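Local coordinates for Lmo2470 protein (Listeria monocytogenes EGD-e, PDB 5HL3), which is an internalin with leucine-rich repeats that interacts with host afadin, facilitates the crossing of basement membranes by the bacterium, and binds calcium ions, at residues L197-N202 and T217-R222. Residues are numbered along the deposited sequence; the frame is centred on the assembly and turned at random.
Sequences LDLNAN and TDLNLR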
loop_
_atom_site.group_PDB
_atom_site.type_symbol
_atom_site.label_atom_id
_atom_site.label_comp_id
_atom_site.label_asym_id
_atom_site.label_seq_id
_atom_site.Cartn_x
_atom_site.Cartn_y
_atom_site.Cartn_z
ATOM N N LEU A 197 2.476 -2.985 7.950
ATOM C CA LEU A 197 1.368 -3.239 7.027
ATOM C C LEU A 197 0.975 -1.912 6.388
ATOM O O LEU A 197 0.413 -1.024 7.062
ATOM C CB LEU A 197 0.199 -3.876 7.752
ATOM C CG LEU A 197 -1.052 -4.244 6.940
ATOM C CD1 LEU A 197 -0.674 -5.073 5.721
ATOM C CD2 LEU A 197 -2.059 -4.963 7.799
ATOM N N ASP A 198 1.332 -1.746 5.115
ATOM C CA ASP A 198 1.043 -0.492 4.375
ATOM C C ASP A 198 -0.144 -0.710 3.457
ATOM O O ASP A 198 -0.063 -1.457 2.486
ATOM C CB ASP A 198 2.273 -0.011 3.590
ATOM C CG ASP A 198 2.147 1.435 3.136
ATOM O OD1 ASP A 198 1.020 1.974 3.178
ATOM O OD2 ASP A 198 3.170 2.048 2.716
ATOM N N LEU A 199 -1.235 -0.030 3.768
ATOM C CA LEU A 199 -2.511 -0.123 3.003
ATOM C C LEU A 199 -2.945 1.245 2.512
ATOM O O LEU A 199 -4.107 1.425 2.158
ATOM C CB LEU A 199 -3.569 -0.766 3.866
ATOM C CG LEU A 199 -3.270 -2.190 4.319
ATOM C CD1 LEU A 199 -4.278 -2.678 5.323
ATOM C CD2 LEU A 199 -3.226 -3.113 3.135
ATOM N N ASN A 200 -2.030 2.206 2.458
ATOM C CA ASN A 200 -2.417 3.541 2.019
ATOM C C ASN A 200 -2.939 3.531 0.593
ATOM O O ASN A 200 -2.509 2.723 -0.219
ATOM C CB ASN A 200 -1.306 4.562 2.256
ATOM C CG ASN A 200 -0.277 4.651 1.142
ATOM O OD1 ASN A 200 -0.501 5.338 0.127
ATOM N ND2 ASN A 200 0.885 4.104 1.392
ATOM N N ALA A 201 -3.866 4.426 0.283
ATOM C CA ALA A 201 -4.400 4.562 -1.102
ATOM C C ALA A 201 -5.079 3.285 -1.602
ATOM O O ALA A 201 -4.836 2.791 -2.698
ATOM C CB ALA A 201 -3.341 5.084 -2.076
ATOM N N ASN A 202 -5.945 2.736 -0.770
ATOM C CA ASN A 202 -6.857 1.656 -1.154
ATOM C C ASN A 202 -8.292 2.177 -1.038
ATOM O O ASN A 202 -8.507 3.392 -1.071
ATOM C CB ASN A 202 -6.570 0.378 -0.353
ATOM C CG ASN A 202 -5.426 -0.414 -0.948
ATOM O OD1 ASN A 202 -5.592 -1.122 -1.935
ATOM N ND2 ASN A 202 -4.249 -0.278 -0.373
ATOM N N THR A 217 3.648 -2.862 14.414
ATOM C CA THR A 217 4.019 -1.540 14.946
ATOM C C THR A 217 3.509 -0.404 14.073
ATOM O O THR A 217 3.224 0.666 14.584
ATOM C CB THR A 217 5.558 -1.380 15.123
ATOM O OG1 THR A 217 6.229 -1.467 13.865
ATOM C CG2 THR A 217 6.087 -2.417 16.117
ATOM N N ASP A 218 3.429 -0.625 12.768
ATOM C CA ASP A 218 3.078 0.446 11.822
ATOM C C ASP A 218 1.969 -0.008 10.893
ATOM O O ASP A 218 2.151 -0.973 10.145
ATOM C CB ASP A 218 4.310 0.842 11.001
ATOM C CG ASP A 218 5.391 1.453 11.833
ATOM O OD1 ASP A 218 5.999 0.773 12.670
ATOM O OD2 ASP A 218 5.669 2.647 11.659
ATOM N N LEU A 219 0.840 0.685 10.944
ATOM C CA LEU A 219 -0.335 0.374 10.131
ATOM C C LEU A 219 -0.695 1.662 9.406
ATOM O O LEU A 219 -1.139 2.623 10.040
ATOM C CB LEU A 219 -1.479 -0.145 11.005
ATOM C CG LEU A 219 -2.803 -0.467 10.321
ATOM C CD1 LEU A 219 -2.606 -1.414 9.155
ATOM C CD2 LEU A 219 -3.770 -1.060 11.302
ATOM N N ASN A 220 -0.573 1.667 8.086
ATOM C CA ASN A 220 -0.828 2.883 7.305
ATOM C C ASN A 220 -2.131 2.725 6.535
ATOM O O ASN A 220 -2.214 1.912 5.633
ATOM C CB ASN A 220 0.347 3.160 6.349
ATOM C CG ASN A 220 0.224 4.500 5.676
ATOM O OD1 ASN A 220 -0.840 5.117 5.697
ATOM N ND2 ASN A 220 1.283 4.949 5.059
ATOM N N LEU A 221 -3.150 3.499 6.930
ATOM C CA LEU A 221 -4.460 3.503 6.278
ATOM C C LEU A 221 -4.772 4.830 5.621
ATOM O O LEU A 221 -5.934 5.135 5.348
ATOM C CB LEU A 221 -5.571 3.122 7.277
ATOM C CG LEU A 221 -5.422 1.808 8.045
ATOM C CD1 LEU A 221 -6.548 1.580 9.016
ATOM C CD2 LEU A 221 -5.248 0.614 7.170
ATOM N N ARG A 222 -3.747 5.637 5.357
ATOM C CA ARG A 222 -3.958 6.955 4.757
ATOM C C ARG A 222 -4.674 6.823 3.416
ATOM O O ARG A 222 -4.440 5.883 2.665
ATOM C CB ARG A 222 -2.603 7.641 4.561
ATOM C CG ARG A 222 -2.620 9.030 3.962
ATOM C CD ARG A 222 -1.220 9.643 4.074
ATOM N NE ARG A 222 -1.201 11.097 3.857
ATOM C CZ ARG A 222 -0.944 11.664 2.686
ATOM N NH1 ARG A 222 -0.716 10.890 1.638
ATOM N NH2 ARG A 222 -0.922 12.990 2.553
HETATM O O HOH W 1 3.825 3.367 5.337
#
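Asp198 and Asn220 stand side by side on one face of a parallel strand pair, their carboxylate and amide planes only 11° apart. Both have CG anti to the backbone N, which lays each head group along its own strand and lets its OD1 accept from the backbone N two residues on, giving two matching Asx turns. Asn220 OD1 takes Arg222 N at 3.0 Å. Asp198 OD1 is gripped twice, by Asn200 N at 3.1 Å and, on the syn side, by Asn200 ND2 at 2.8 Å, both from one face of the carboxylate. Asn200, at chi1 86°, turns its amide back so that ND2 points to that oxygen from slightly out of the carboxylate plane, while its CB lies 3.5 Å from Asn220 OD1. A water accepts from Asn220 ND2 and donates weakly to Asp198 OD2, bridging the two head groups.

The opposite face is apolar. Leu219 CD1 leans across to Leu197 CD2 at 3.8 Å, and Leu199 CD1 meets Leu221 CD2 at 3.9 Å, each pair pointing the same way into the buried interior. Between the faces, the strand ladder runs from Leu197 N to Asp218 O and from Asn220 N to Leu197 O; Leu199 N to Asn220 O and Ala201 N to Arg222 O, the latter at 2.9 Å, carry the pairing on past the end of strand 196-198.

The two segments carry the LxLxxN motif of successive turns of a leucine-rich-repeat solenoid. Inside the turn, Asn202 ND2 bonds Leu199 O and Leu177 O, continuing an asparagine ladder in which Asn224 ND2 also reaches Leu199 O. Strands 196-198 and 218-220 are adjacent in the long parallel sheet, flanked by strands 174-176 and 241-243.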